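Local coordinates for ParM protein (Staphylococcus aureus, PDB 3JS6) that probably assembles into actin-like filaments that drive plasmid DNA segregation, at residues E23-P28 / G101-E106; S29-K34 / K78-T83; E37-K42 / T73-K78; D50-I55 / I143-I148; D94-S99 / K139-E144. One frame throughout, in Å; residues are numbered along the deposited sequence.

Contact 1: residues E23-P28 / G101-E106; sequences EKFVIP and GLLARE
In the N-terminal actin-like domain, helix 90-104 packs against one side of the mixed sheet, and here its C-terminal turn meets strand 23-33 through the side chains of F25, I27, L102 and L103. Alternate strand residues E23, F25 and I27 direct their CB atoms toward the 101-106 segment. The F25 ring is gripped by two neighbouring leucines. L102 CD1 lies 3.8 Å from the centroid of the F25 ring and only 10° off its normal, a CH-pi contact over the face. L103 comes to the edge instead, with its CD2 3.5 Å from F25 CE2 and close to the ring plane. The F25 side chain takes chi1 74°, with CG between its backbone N and carbonyl carbon, which sets the ring with one face under L102 CD1 and an edge against L103 CD2. I27 meets L102 tip to tip, and the 3.4 Å between I27 CD1 and L102 CD1 is closer than two methyl groups normally approach. F66 of strand 64-66 touches both I27 and L102, so a second strand closes on the same cluster. Past the helix end the chemistry changes: the chains of E23 and E106 cross at about a right angle, their carboxylates 4.5 Å apart between E23 OE2 and E106 OE1. This approach of like charges is probably unfavourable, and the nearest atoms are E23 CG and E106 OE1, 3.2 Å apart.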
# COMPACT_ATOMS: atom_id res chain seq x y z
N GLU A 23 -3.68 15.45 -0.96
CA GLU A 23 -4.56 14.62 -1.77
C GLU A 23 -4.15 13.15 -1.70
O GLU A 23 -2.96 12.82 -1.69
CB GLU A 23 -4.47 15.10 -3.23
CG GLU A 23 -5.61 15.99 -3.73
CD GLU A 23 -6.20 16.94 -2.71
OE1 GLU A 23 -5.54 17.94 -2.32
OE2 GLU A 23 -7.35 16.69 -2.29
N LYS A 24 -5.12 12.24 -1.64
CA LYS A 24 -4.74 10.84 -1.61
C LYS A 24 -5.79 9.96 -2.26
O LYS A 24 -6.88 10.42 -2.49
CB LYS A 24 -4.45 10.39 -0.16
CG LYS A 24 -5.58 10.60 0.83
CD LYS A 24 -5.10 10.25 2.24
CE LYS A 24 -6.24 10.24 3.24
NZ LYS A 24 -5.81 9.71 4.58
N PHE A 25 -5.42 8.73 -2.61
CA PHE A 25 -6.37 7.80 -3.21
C PHE A 25 -6.02 6.37 -2.87
O PHE A 25 -4.88 6.06 -2.54
CB PHE A 25 -6.42 7.97 -4.76
CG PHE A 25 -5.22 7.42 -5.49
CD1 PHE A 25 -5.06 6.04 -5.68
CD2 PHE A 25 -4.24 8.28 -6.00
CE1 PHE A 25 -3.95 5.52 -6.35
CE2 PHE A 25 -3.13 7.79 -6.67
CZ PHE A 25 -2.98 6.40 -6.85
N VAL A 26 -7.03 5.49 -2.91
CA VAL A 26 -6.84 4.06 -2.68
C VAL A 26 -7.84 3.42 -3.66
O VAL A 26 -9.02 3.68 -3.60
CB VAL A 26 -7.07 3.65 -1.19
CG1 VAL A 26 -8.42 4.16 -0.68
CG2 VAL A 26 -6.92 2.11 -1.08
N ILE A 27 -7.31 2.67 -4.61
CA ILE A 27 -8.07 2.07 -5.70
C ILE A 27 -7.58 0.66 -5.93
O ILE A 27 -6.37 0.39 -5.79
CB ILE A 27 -7.81 2.91 -7.00
CG1 ILE A 27 -8.29 4.35 -6.77
CG2 ILE A 27 -8.48 2.27 -8.24
CD1 ILE A 27 -7.78 5.37 -7.79
N PRO A 28 -8.49 -0.27 -6.27
CA PRO A 28 -8.11 -1.66 -6.52
C PRO A 28 -7.07 -1.74 -7.63
O PRO A 28 -7.12 -0.98 -8.58
CB PRO A 28 -9.42 -2.32 -6.94
CG PRO A 28 -10.44 -1.56 -6.14
CD PRO A 28 -9.96 -0.12 -6.30
N GLY A 101 -0.18 9.39 -13.04
CA GLY A 101 -1.06 10.37 -13.66
C GLY A 101 -2.12 10.94 -12.73
O GLY A 101 -2.41 12.14 -12.77
N LEU A 102 -2.71 10.09 -11.89
CA LEU A 102 -3.75 10.54 -10.95
C LEU A 102 -3.17 11.56 -9.97
O LEU A 102 -3.82 12.53 -9.61
CB LEU A 102 -4.33 9.38 -10.13
CG LEU A 102 -5.64 8.71 -10.51
CD1 LEU A 102 -6.05 7.78 -9.35
CD2 LEU A 102 -6.76 9.75 -10.79
N LEU A 103 -1.95 11.31 -9.51
CA LEU A 103 -1.32 12.25 -8.60
C LEU A 103 -0.97 13.54 -9.35
O LEU A 103 -1.18 14.64 -8.81
CB LEU A 103 -0.09 11.64 -7.94
CG LEU A 103 -0.33 10.42 -7.02
CD1 LEU A 103 0.98 10.03 -6.32
CD2 LEU A 103 -1.41 10.73 -5.97
N ALA A 104 -0.50 13.42 -10.60
CA ALA A 104 -0.14 14.59 -11.40
C ALA A 104 -1.35 15.49 -11.63
O ALA A 104 -1.24 16.72 -11.63
CB ALA A 104 0.48 14.17 -12.77
N ARG A 105 -2.52 14.88 -11.79
CA ARG A 105 -3.72 15.65 -12.03
C ARG A 105 -4.06 16.56 -10.84
O ARG A 105 -4.81 17.52 -10.98
CB ARG A 105 -4.90 14.72 -12.33
CG ARG A 105 -6.10 15.43 -12.98
CD ARG A 105 -7.26 15.51 -12.00
NE ARG A 105 -7.71 14.18 -11.59
CZ ARG A 105 -8.52 13.40 -12.31
NH1 ARG A 105 -8.86 12.20 -11.85
NH2 ARG A 105 -9.01 13.84 -13.46
N GLU A 106 -3.53 16.23 -9.67
CA GLU A 106 -3.80 17.05 -8.48
C GLU A 106 -2.92 18.30 -8.42
O GLU A 106 -3.03 19.09 -7.50
CB GLU A 106 -3.61 16.22 -7.20
CG GLU A 106 -4.65 15.09 -7.05
CD GLU A 106 -6.09 15.60 -7.13
OE1 GLU A 106 -6.37 16.75 -6.71
OE2 GLU A 106 -6.96 14.84 -7.59

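Contact 2: residues S29-K34 / K78-T83; sequences SRIGRK and KDTAST
R30, K78 and T80 have the most surface buried where the short strand 78-79 pairs antiparallel with the end of strand 23-33, adding an edge ladder to the mixed sheet of the actin-like N-terminal domain. The register is fixed by two bridges: I31 with K78 is the hydrogen-bonded pair and R30 with D79 the non-hydrogen-bonded one, their CA atoms 4.1 Å apart. K78 contributes mainly through its backbone. I31 N donates to K78 O over 2.9 Å, in the carbonyl plane, while K78 N returns a bond to I31 O from a donor position tilted 32° from the I31 carbonyl plane. On the face carrying R30 and D79, the arginine chain bends at chi3 (62°) and folds back over the partner strand, with K78 N 3.7 Å above the plane of its guanidinium. R30 NH1 forms a salt bridge to D79 OD2, the carboxylate turned almost perpendicular to the guanidinium; the position of that oxygen is less certain. R30 NH2 pairs with D71, so a second carboxylate also holds this group. T80 follows just after the strand: its N donates to S29 O at 3.0 Å, and S29 O also accepts a bond from a water. The T80 side chain turns to the face of I31 and the helix 90-104 residues S91 and L95, where T80 CG2 touches I31 CG2 at 3.9 Å.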
# COMPACT_ATOMS: atom_id res chain seq x y z
N SER A 29 -6.12 -2.67 -7.49
CA SER A 29 -5.07 -2.83 -8.48
C SER A 29 -5.63 -3.56 -9.71
O SER A 29 -5.33 -4.71 -9.95
CB SER A 29 -3.92 -3.63 -7.84
OG SER A 29 -2.90 -3.91 -8.77
N ARG A 30 -6.48 -2.85 -10.46
CA ARG A 30 -7.15 -3.36 -11.65
C ARG A 30 -7.08 -2.26 -12.68
O ARG A 30 -7.08 -1.09 -12.33
CB ARG A 30 -8.65 -3.64 -11.39
CG ARG A 30 -8.96 -4.81 -10.48
CD ARG A 30 -10.45 -4.85 -10.11
NE ARG A 30 -11.34 -5.02 -11.26
CZ ARG A 30 -11.40 -6.12 -12.00
NH1 ARG A 30 -10.60 -7.15 -11.73
NH2 ARG A 30 -12.27 -6.21 -12.99
N ILE A 31 -7.05 -2.62 -13.95
CA ILE A 31 -6.99 -1.62 -14.99
C ILE A 31 -7.86 -2.06 -16.17
O ILE A 31 -8.07 -3.26 -16.38
CB ILE A 31 -5.53 -1.39 -15.43
CG1 ILE A 31 -5.41 -0.11 -16.25
CG2 ILE A 31 -5.02 -2.60 -16.22
CD1 ILE A 31 -3.97 0.35 -16.40
N GLY A 32 -8.38 -1.10 -16.92
CA GLY A 32 -9.20 -1.42 -18.08
C GLY A 32 -8.79 -0.60 -19.28
O GLY A 32 -7.75 0.10 -19.28
N ARG A 33 -9.61 -0.64 -20.32
CA ARG A 33 -9.32 0.10 -21.53
C ARG A 33 -10.63 0.42 -22.18
O ARG A 33 -11.53 -0.43 -22.20
CB ARG A 33 -8.47 -0.76 -22.48
CG ARG A 33 -8.39 -0.18 -23.87
CD ARG A 33 -7.33 -0.87 -24.72
NE ARG A 33 -7.48 -0.50 -26.13
CZ ARG A 33 -6.58 -0.76 -27.06
NH1 ARG A 33 -5.46 -1.40 -26.75
NH2 ARG A 33 -6.81 -0.40 -28.31
N LYS A 34 -10.79 1.63 -22.69
CA LYS A 34 -12.06 1.91 -23.31
C LYS A 34 -11.95 1.63 -24.79
O LYS A 34 -11.18 2.27 -25.51
CB LYS A 34 -12.53 3.35 -23.03
CG LYS A 34 -11.68 4.44 -23.60
CD LYS A 34 -12.35 5.79 -23.38
CE LYS A 34 -13.72 5.86 -24.04
NZ LYS A 34 -14.39 7.18 -23.84
N LYS A 78 -9.44 -5.69 -15.44
CA LYS A 78 -8.69 -6.90 -15.13
C LYS A 78 -7.69 -6.62 -14.00
O LYS A 78 -7.19 -5.50 -13.90
CB LYS A 78 -7.97 -7.38 -16.38
CG LYS A 78 -7.03 -8.53 -16.12
CD LYS A 78 -6.19 -8.85 -17.35
CE LYS A 78 -7.03 -9.42 -18.49
NZ LYS A 78 -6.18 -9.87 -19.63
N ASP A 79 -7.40 -7.60 -13.17
CA ASP A 79 -6.43 -7.40 -12.09
C ASP A 79 -5.04 -7.25 -12.73
O ASP A 79 -4.76 -7.88 -13.73
CB ASP A 79 -6.43 -8.60 -11.13
CG ASP A 79 -7.68 -8.64 -10.26
OD1 ASP A 79 -8.01 -9.72 -9.74
OD2 ASP A 79 -8.33 -7.59 -10.07
N THR A 80 -4.18 -6.41 -12.16
CA THR A 80 -2.84 -6.23 -12.72
C THR A 80 -1.88 -7.30 -12.18
O THR A 80 -2.08 -7.83 -11.10
CB THR A 80 -2.24 -4.85 -12.36
OG1 THR A 80 -2.27 -4.69 -10.94
CG2 THR A 80 -3.07 -3.71 -13.02
N ALA A 81 -0.83 -7.57 -12.94
CA ALA A 81 0.18 -8.55 -12.55
C ALA A 81 0.68 -8.23 -11.16
O ALA A 81 0.89 -7.06 -10.81
CB ALA A 81 1.33 -8.53 -13.52
N SER A 82 0.88 -9.28 -10.37
CA SER A 82 1.35 -9.11 -9.00
C SER A 82 2.52 -10.04 -8.66
O SER A 82 3.01 -10.06 -7.52
CB SER A 82 0.18 -9.31 -8.02
OG SER A 82 -0.50 -10.53 -8.30
N THR A 83 2.98 -10.81 -9.64
CA THR A 83 4.10 -11.72 -9.42
C THR A 83 5.37 -10.91 -9.20
O THR A 83 5.40 -9.71 -9.46
CB THR A 83 4.34 -12.66 -10.63
OG1 THR A 83 4.22 -11.93 -11.85
CG2 THR A 83 3.33 -13.81 -10.61
O HOH W 1 -4.47 -7.16 -8.64

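Contact 3: residues E37-K42 / T73-K78; sequences ENNQLK and TTNTGK
K42 lays its aliphatic chain across the amide of N75, the two side chains meeting at about a right angle, with K42 CD 3.5 Å from N75 OD1. The lysine starts with CG anti to its carbonyl carbon (chi1 -61°) and then runs extended, which carries NZ over the loop 73-78. There K42 NZ donates to N75 OD1 over 2.7 Å. The donor stands above the carbonyl plane of that amide, 49° out of it, so the bond does not follow a lone pair. K42 NZ has a weak second bond to T74 O at 3.4 Å and a further one to D71 O, so three carbonyl oxygens gather round the ammonium. Nearer the backbone, K42 CB rests 3.7 Å from T73 O. The other end of the N75 amide faces N39: N75 ND2 gives a weak bond to N39 OD1 at 3.1 Å, with the two amide planes 81° apart and the side chains passing antiparallel to one another. N39 is itself steadied within its own loop, since N39 ND2 donates to K42 O at 3.3 Å in a nearly straight bond. One water adds a bridge, donating to N39 OD1 and accepting from N75 N. Both segments are irregular loops at the surface of the actin-like N-terminal domain, one following strand 23-33 and the other following helix 70-73. These bonds support the assignment of the N75 amide O and N, though that to N39 is weak, and the contact rests on neutral acceptors round one lysine charge, which should polarise those carbonyls.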
# COMPACT_ATOMS: atom_id res chain seq x y z
N GLU A 37 -16.11 -1.37 -28.68
CA GLU A 37 -17.08 -2.46 -28.60
C GLU A 37 -18.12 -2.10 -27.54
O GLU A 37 -18.31 -2.81 -26.56
CB GLU A 37 -16.38 -3.78 -28.27
CG GLU A 37 -15.41 -4.23 -29.37
CD GLU A 37 -15.10 -5.73 -29.33
OE1 GLU A 37 -16.05 -6.54 -29.40
OE2 GLU A 37 -13.91 -6.10 -29.24
N ASN A 38 -18.80 -0.98 -27.78
CA ASN A 38 -19.82 -0.43 -26.89
C ASN A 38 -20.76 -1.40 -26.20
O ASN A 38 -21.25 -2.38 -26.78
CB ASN A 38 -20.65 0.63 -27.62
CG ASN A 38 -19.82 1.80 -28.07
OD1 ASN A 38 -18.92 2.25 -27.35
ND2 ASN A 38 -20.11 2.31 -29.27
N ASN A 39 -21.01 -1.09 -24.94
CA ASN A 39 -21.85 -1.89 -24.09
C ASN A 39 -23.27 -1.34 -24.12
O ASN A 39 -23.55 -0.36 -24.82
CB ASN A 39 -21.27 -1.85 -22.69
CG ASN A 39 -19.75 -1.98 -22.69
OD1 ASN A 39 -19.22 -3.04 -23.03
ND2 ASN A 39 -19.06 -0.90 -22.35
N GLN A 40 -24.16 -1.97 -23.38
CA GLN A 40 -25.54 -1.53 -23.33
C GLN A 40 -25.65 -0.30 -22.43
O GLN A 40 -26.19 0.71 -22.85
CB GLN A 40 -26.45 -2.66 -22.84
CG GLN A 40 -26.63 -3.80 -23.85
CD GLN A 40 -27.50 -4.91 -23.29
OE1 GLN A 40 -28.59 -4.66 -22.77
NE2 GLN A 40 -27.01 -6.14 -23.37
N LEU A 41 -25.15 -0.39 -21.19
CA LEU A 41 -25.21 0.74 -20.26
C LEU A 41 -23.87 1.35 -19.82
O LEU A 41 -23.71 2.57 -19.77
CB LEU A 41 -25.94 0.36 -18.97
CG LEU A 41 -27.44 0.09 -18.90
CD1 LEU A 41 -27.83 0.15 -17.43
CD2 LEU A 41 -28.23 1.13 -19.70
N LYS A 42 -22.93 0.49 -19.46
CA LYS A 42 -21.63 0.94 -18.96
C LYS A 42 -20.97 1.94 -19.91
O LYS A 42 -20.72 1.63 -21.07
CB LYS A 42 -20.72 -0.27 -18.75
CG LYS A 42 -21.27 -1.25 -17.71
CD LYS A 42 -20.33 -2.43 -17.57
CE LYS A 42 -20.62 -3.22 -16.29
NZ LYS A 42 -19.54 -4.22 -16.05
N THR A 73 -17.97 1.25 -15.56
CA THR A 73 -17.88 1.92 -16.85
C THR A 73 -17.38 1.05 -17.99
O THR A 73 -17.46 1.42 -19.16
CB THR A 73 -17.01 3.22 -16.76
OG1 THR A 73 -17.35 4.10 -17.83
CG2 THR A 73 -15.53 2.89 -16.87
N THR A 74 -16.87 -0.13 -17.66
CA THR A 74 -16.35 -0.99 -18.70
C THR A 74 -16.42 -2.44 -18.26
O THR A 74 -16.64 -2.74 -17.08
CB THR A 74 -14.87 -0.61 -19.01
OG1 THR A 74 -14.37 -1.41 -20.10
CG2 THR A 74 -14.00 -0.84 -17.78
N ASN A 75 -16.19 -3.33 -19.20
CA ASN A 75 -16.21 -4.71 -18.90
C ASN A 75 -14.77 -5.20 -19.05
O ASN A 75 -14.45 -6.33 -18.74
CB ASN A 75 -17.18 -5.46 -19.83
CG ASN A 75 -18.62 -5.20 -19.44
OD1 ASN A 75 -19.05 -5.61 -18.36
ND2 ASN A 75 -19.35 -4.51 -20.31
N THR A 76 -13.85 -4.26 -19.53
CA THR A 76 -12.40 -4.60 -19.76
C THR A 76 -11.56 -4.69 -18.48
O THR A 76 -10.40 -5.06 -18.56
CB THR A 76 -11.72 -3.57 -20.72
OG1 THR A 76 -11.78 -2.26 -20.13
CG2 THR A 76 -12.42 -3.56 -22.06
N GLY A 77 -12.11 -4.37 -17.33
CA GLY A 77 -11.39 -4.41 -16.07
C GLY A 77 -10.72 -5.75 -15.81
O GLY A 77 -11.35 -6.81 -15.93
N LYS A 78 -9.44 -5.69 -15.44
CA LYS A 78 -8.69 -6.90 -15.13
C LYS A 78 -7.69 -6.62 -14.00
O LYS A 78 -7.19 -5.50 -13.90
CB LYS A 78 -7.97 -7.38 -16.38
CG LYS A 78 -7.03 -8.53 -16.12
CD LYS A 78 -6.19 -8.85 -17.35
CE LYS A 78 -7.03 -9.42 -18.49
NZ LYS A 78 -6.18 -9.87 -19.63
O HOH W 2 -16.35 -2.79 -22.17

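Contact 4: residues D50-I55 / I143-I148; sequences DVSEFI and IEIDGI
D146 uses both carboxylate oxygens to hold the start of strand 52-56. S52 OG donates to D146 OD1 at 2.9 Å on its syn side, 29° out of the carboxylate plane, and E53 N reaches D146 OD2 at 2.8 Å from above that plane. The aspartate's CG lies beside its own backbone N (chi1 -67°), which brings the carboxylate across to the neighbouring strand, while D146 N donates to E53 O. Beyond this clamp the strands pair regularly: I55 and E144 exchange two backbone bonds, and their side chains lie side by side, with I55 CD1 3.6 Å from E144 OE1. F54 and I145 form the adjacent non-hydrogen-bonded pair, F54 CE2 lying 3.8 Å from I145 CG1, while I143 CG2 meets the F54 ring at its edge. The motif is an antiparallel ladder of the domain's mixed sheet, in which segments 52-55 and 143-145 run at 160°, and a type I' turn from I145 to I148 leads strand 141-145 into strand 148-161. F54 also rests on C98 and L102 of helix 90-104. Farther out, R105 bonds to S52 OG and salt-bridges D146 OD1, probably helping to position both partners of the clamp, and the E53 carboxylate turns to K34.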
# COMPACT_ATOMS: atom_id res chain seq x y z
N ASP A 50 -16.36 7.45 -10.44
CA ASP A 50 -15.03 7.67 -9.90
C ASP A 50 -14.04 6.83 -10.70
O ASP A 50 -13.56 5.78 -10.23
CB ASP A 50 -14.98 7.30 -8.42
CG ASP A 50 -13.66 7.68 -7.77
OD1 ASP A 50 -12.88 8.41 -8.42
OD2 ASP A 50 -13.40 7.26 -6.61
N VAL A 51 -13.80 7.26 -11.93
CA VAL A 51 -12.88 6.56 -12.82
C VAL A 51 -12.39 7.59 -13.84
O VAL A 51 -13.13 8.49 -14.23
CB VAL A 51 -13.59 5.36 -13.53
CG1 VAL A 51 -14.72 5.86 -14.41
CG2 VAL A 51 -12.58 4.57 -14.37
N SER A 52 -11.13 7.47 -14.26
CA SER A 52 -10.56 8.40 -15.23
C SER A 52 -9.99 7.73 -16.47
O SER A 52 -9.75 6.52 -16.49
CB SER A 52 -9.46 9.24 -14.56
OG SER A 52 -9.99 10.05 -13.54
N GLU A 53 -9.77 8.53 -17.50
CA GLU A 53 -9.21 8.05 -18.76
C GLU A 53 -7.80 8.56 -18.85
O GLU A 53 -7.55 9.74 -18.58
CB GLU A 53 -10.02 8.57 -19.95
CG GLU A 53 -11.47 8.16 -19.92
CD GLU A 53 -12.23 8.64 -21.15
OE1 GLU A 53 -11.83 9.68 -21.73
OE2 GLU A 53 -13.22 7.98 -21.51
N PHE A 54 -6.88 7.67 -19.24
CA PHE A 54 -5.47 8.02 -19.36
C PHE A 54 -4.89 7.73 -20.74
O PHE A 54 -5.02 6.61 -21.26
CB PHE A 54 -4.64 7.24 -18.33
CG PHE A 54 -5.06 7.46 -16.91
CD1 PHE A 54 -6.21 6.87 -16.39
CD2 PHE A 54 -4.32 8.31 -16.09
CE1 PHE A 54 -6.61 7.13 -15.08
CE2 PHE A 54 -4.71 8.56 -14.78
CZ PHE A 54 -5.86 7.97 -14.28
N ILE A 55 -4.26 8.75 -21.33
CA ILE A 55 -3.58 8.59 -22.62
C ILE A 55 -2.12 8.90 -22.33
O ILE A 55 -1.78 10.00 -21.86
CB ILE A 55 -4.12 9.55 -23.69
CG1 ILE A 55 -5.55 9.15 -24.05
CG2 ILE A 55 -3.24 9.49 -24.94
CD1 ILE A 55 -6.21 10.11 -25.03
N ILE A 143 1.18 12.62 -19.77
CA ILE A 143 -0.01 11.86 -19.46
C ILE A 143 -1.19 12.81 -19.53
O ILE A 143 -1.16 13.91 -18.99
CB ILE A 143 0.04 11.24 -18.04
CG1 ILE A 143 1.20 10.24 -17.95
CG2 ILE A 143 -1.30 10.54 -17.71
CD1 ILE A 143 1.36 9.68 -16.57
N GLU A 144 -2.24 12.37 -20.22
CA GLU A 144 -3.45 13.16 -20.35
C GLU A 144 -4.48 12.44 -19.49
O GLU A 144 -4.81 11.27 -19.75
CB GLU A 144 -3.88 13.16 -21.82
CG GLU A 144 -4.86 14.23 -22.20
CD GLU A 144 -5.54 13.96 -23.52
OE1 GLU A 144 -6.63 13.33 -23.53
OE2 GLU A 144 -4.97 14.35 -24.55
N ILE A 145 -4.98 13.13 -18.46
CA ILE A 145 -5.97 12.54 -17.55
C ILE A 145 -7.29 13.25 -17.83
O ILE A 145 -7.37 14.48 -17.70
CB ILE A 145 -5.60 12.75 -16.06
CG1 ILE A 145 -4.20 12.22 -15.77
CG2 ILE A 145 -6.60 11.97 -15.17
CD1 ILE A 145 -3.08 13.25 -15.93
N ASP A 146 -8.28 12.47 -18.25
CA ASP A 146 -9.59 13.03 -18.58
C ASP A 146 -9.42 14.27 -19.48
O ASP A 146 -10.01 15.33 -19.24
CB ASP A 146 -10.34 13.38 -17.29
CG ASP A 146 -10.70 12.14 -16.49
OD1 ASP A 146 -10.76 12.23 -15.24
OD2 ASP A 146 -10.93 11.08 -17.11
N GLY A 147 -8.58 14.13 -20.51
CA GLY A 147 -8.33 15.21 -21.45
C GLY A 147 -7.35 16.31 -21.04
O GLY A 147 -7.03 17.16 -21.85
N ILE A 148 -6.86 16.30 -19.81
CA ILE A 148 -5.94 17.34 -19.35
C ILE A 148 -4.48 16.85 -19.41
O ILE A 148 -4.10 15.95 -18.68
CB ILE A 148 -6.26 17.77 -17.90
CG1 ILE A 148 -7.72 18.23 -17.79
CG2 ILE A 148 -5.31 18.87 -17.46
CD1 ILE A 148 -8.06 19.46 -18.64

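Contact 5: residues D94-S99 / K139-E144; sequences DLVECS and KSRLIE
E97 of helix 90-104 and R141 of strand 141-145 form a buried salt bridge where the helix packs across the sheet of the actin-like N-terminal domain, the axes of segments 94-99 and 141-144 inclined at 73° and 9.9 Å apart. The tight part is this two-bond salt bridge. R141 NE donates to the syn lone pair of E97 OE1 over 2.9 Å, and R141 NH2 to E97 OE2 is modelled at 2.4 Å, so short that the exact length is doubtful. The pairing is not flat, since the carboxylate and guanidinium planes are 39° apart. R141 bends at chi2 (-96°) and again at chi3, which curls the guanidinium round toward the helix, and E97 bends at chi2 to meet it. In such enclosed surroundings the mutual charge probably keeps both groups ionised. I143 packs beside it, and E97 also touches I56 of strand 52-56. The looser side belongs to K139, exposed in the loop before the strand: K139 NZ stays 4.1 Å from E97 OE2, near enough that it may add to the field but beyond a salt bridge. Its extended chain nevertheless runs over the guanidinium, with K139 CG 3.9 Å above the plane of the R141 group. Against the helix backbone, I143 CD1 sits 3.3 Å from E97 O.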
# COMPACT_ATOMS: atom_id res chain seq x y z
N ASP A 94 1.32 -0.29 -16.87
CA ASP A 94 0.24 0.65 -17.15
C ASP A 94 -0.33 1.20 -15.84
O ASP A 94 -0.66 2.38 -15.74
CB ASP A 94 -0.88 -0.03 -17.96
CG ASP A 94 -0.47 -0.32 -19.42
OD1 ASP A 94 -1.17 -1.11 -20.10
OD2 ASP A 94 0.53 0.26 -19.91
N LEU A 95 -0.46 0.33 -14.84
CA LEU A 95 -0.95 0.71 -13.53
C LEU A 95 -0.05 1.83 -12.96
O LEU A 95 -0.53 2.83 -12.41
CB LEU A 95 -0.92 -0.48 -12.58
CG LEU A 95 -1.32 -0.20 -11.11
CD1 LEU A 95 -2.82 0.14 -11.03
CD2 LEU A 95 -1.00 -1.43 -10.25
N VAL A 96 1.26 1.66 -13.08
CA VAL A 96 2.20 2.67 -12.57
C VAL A 96 1.96 4.02 -13.26
O VAL A 96 1.87 5.06 -12.60
CB VAL A 96 3.66 2.21 -12.77
CG1 VAL A 96 4.63 3.36 -12.43
CG2 VAL A 96 3.95 1.02 -11.86
N GLU A 97 1.84 4.02 -14.59
CA GLU A 97 1.59 5.27 -15.31
C GLU A 97 0.26 5.95 -14.88
O GLU A 97 0.22 7.17 -14.70
CB GLU A 97 1.55 5.06 -16.84
CG GLU A 97 2.86 4.58 -17.46
CD GLU A 97 4.01 5.51 -17.16
OE1 GLU A 97 3.85 6.72 -17.39
OE2 GLU A 97 5.06 5.02 -16.70
N CYS A 98 -0.83 5.18 -14.76
CA CYS A 98 -2.12 5.78 -14.34
C CYS A 98 -2.08 6.33 -12.90
O CYS A 98 -2.73 7.33 -12.59
CB CYS A 98 -3.26 4.75 -14.45
SG CYS A 98 -3.53 4.23 -16.16
N SER A 99 -1.34 5.65 -12.03
CA SER A 99 -1.20 6.05 -10.63
C SER A 99 -0.40 7.36 -10.59
O SER A 99 -0.75 8.31 -9.88
CB SER A 99 -0.48 4.95 -9.85
OG SER A 99 -1.27 3.77 -9.80
N LYS A 139 11.60 8.45 -15.06
CA LYS A 139 11.53 8.92 -16.44
C LYS A 139 10.45 9.98 -16.60
O LYS A 139 9.53 10.08 -15.79
CB LYS A 139 11.26 7.77 -17.42
CG LYS A 139 9.89 7.13 -17.30
CD LYS A 139 9.78 5.95 -18.27
CE LYS A 139 8.52 5.13 -17.99
NZ LYS A 139 8.43 3.95 -18.86
N SER A 140 10.59 10.78 -17.65
CA SER A 140 9.63 11.82 -17.94
C SER A 140 8.52 11.21 -18.76
O SER A 140 8.73 10.20 -19.41
CB SER A 140 10.28 12.94 -18.76
OG SER A 140 11.03 13.79 -17.93
N ARG A 141 7.34 11.82 -18.71
CA ARG A 141 6.26 11.30 -19.53
C ARG A 141 5.11 12.27 -19.66
O ARG A 141 4.90 13.10 -18.79
CB ARG A 141 5.74 9.98 -18.97
CG ARG A 141 5.08 10.04 -17.61
CD ARG A 141 6.11 9.67 -16.53
NE ARG A 141 6.09 8.22 -16.31
CZ ARG A 141 6.64 7.57 -15.28
NH1 ARG A 141 7.26 8.26 -14.32
NH2 ARG A 141 6.56 6.24 -15.20
N LEU A 142 4.39 12.18 -20.76
CA LEU A 142 3.24 13.02 -21.00
C LEU A 142 2.01 12.16 -20.68
O LEU A 142 1.82 11.07 -21.26
CB LEU A 142 3.16 13.46 -22.46
CG LEU A 142 1.86 14.22 -22.75
CD1 LEU A 142 1.93 15.56 -22.04
CD2 LEU A 142 1.67 14.44 -24.25
N ILE A 143 1.18 12.62 -19.77
CA ILE A 143 -0.01 11.86 -19.46
C ILE A 143 -1.19 12.81 -19.53
O ILE A 143 -1.16 13.91 -18.99
CB ILE A 143 0.04 11.24 -18.04
CG1 ILE A 143 1.20 10.24 -17.95
CG2 ILE A 143 -1.30 10.54 -17.71
CD1 ILE A 143 1.36 9.68 -16.57
N GLU A 144 -2.24 12.37 -20.22
CA GLU A 144 -3.45 13.16 -20.35
C GLU A 144 -4.48 12.44 -19.49
O GLU A 144 -4.81 11.27 -19.75
CB GLU A 144 -3.88 13.16 -21.82
CG GLU A 144 -4.86 14.23 -22.20
CD GLU A 144 -5.54 13.96 -23.52
OE1 GLU A 144 -6.63 13.33 -23.53
OE2 GLU A 144 -4.97 14.35 -24.55

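How the contacts relate
The five contacts lie in the actin-like N-terminal domain and differ in burial. Contact 5 is buried, contacts 1 and 4 are partly buried, and contacts 2 and 3 are at the surface. Helix 90-104 serves contacts 1 and 5, strand 23-33 contacts 1 and 2, and strand 141-145 contacts 4 and 5, whose centres are 10 Å apart. Contact 1 is mainly apolar, contacts 2 and 4 are strand pairings with polar side-chain additions, contact 5 depends on an ion pair, and contact 3 on lysine and amide bonds. R105 joins contacts 1 and 4, the K34–E53 salt bridge joins 2 and 4, and R33 N to T76 OG1 probably links 2 and 3.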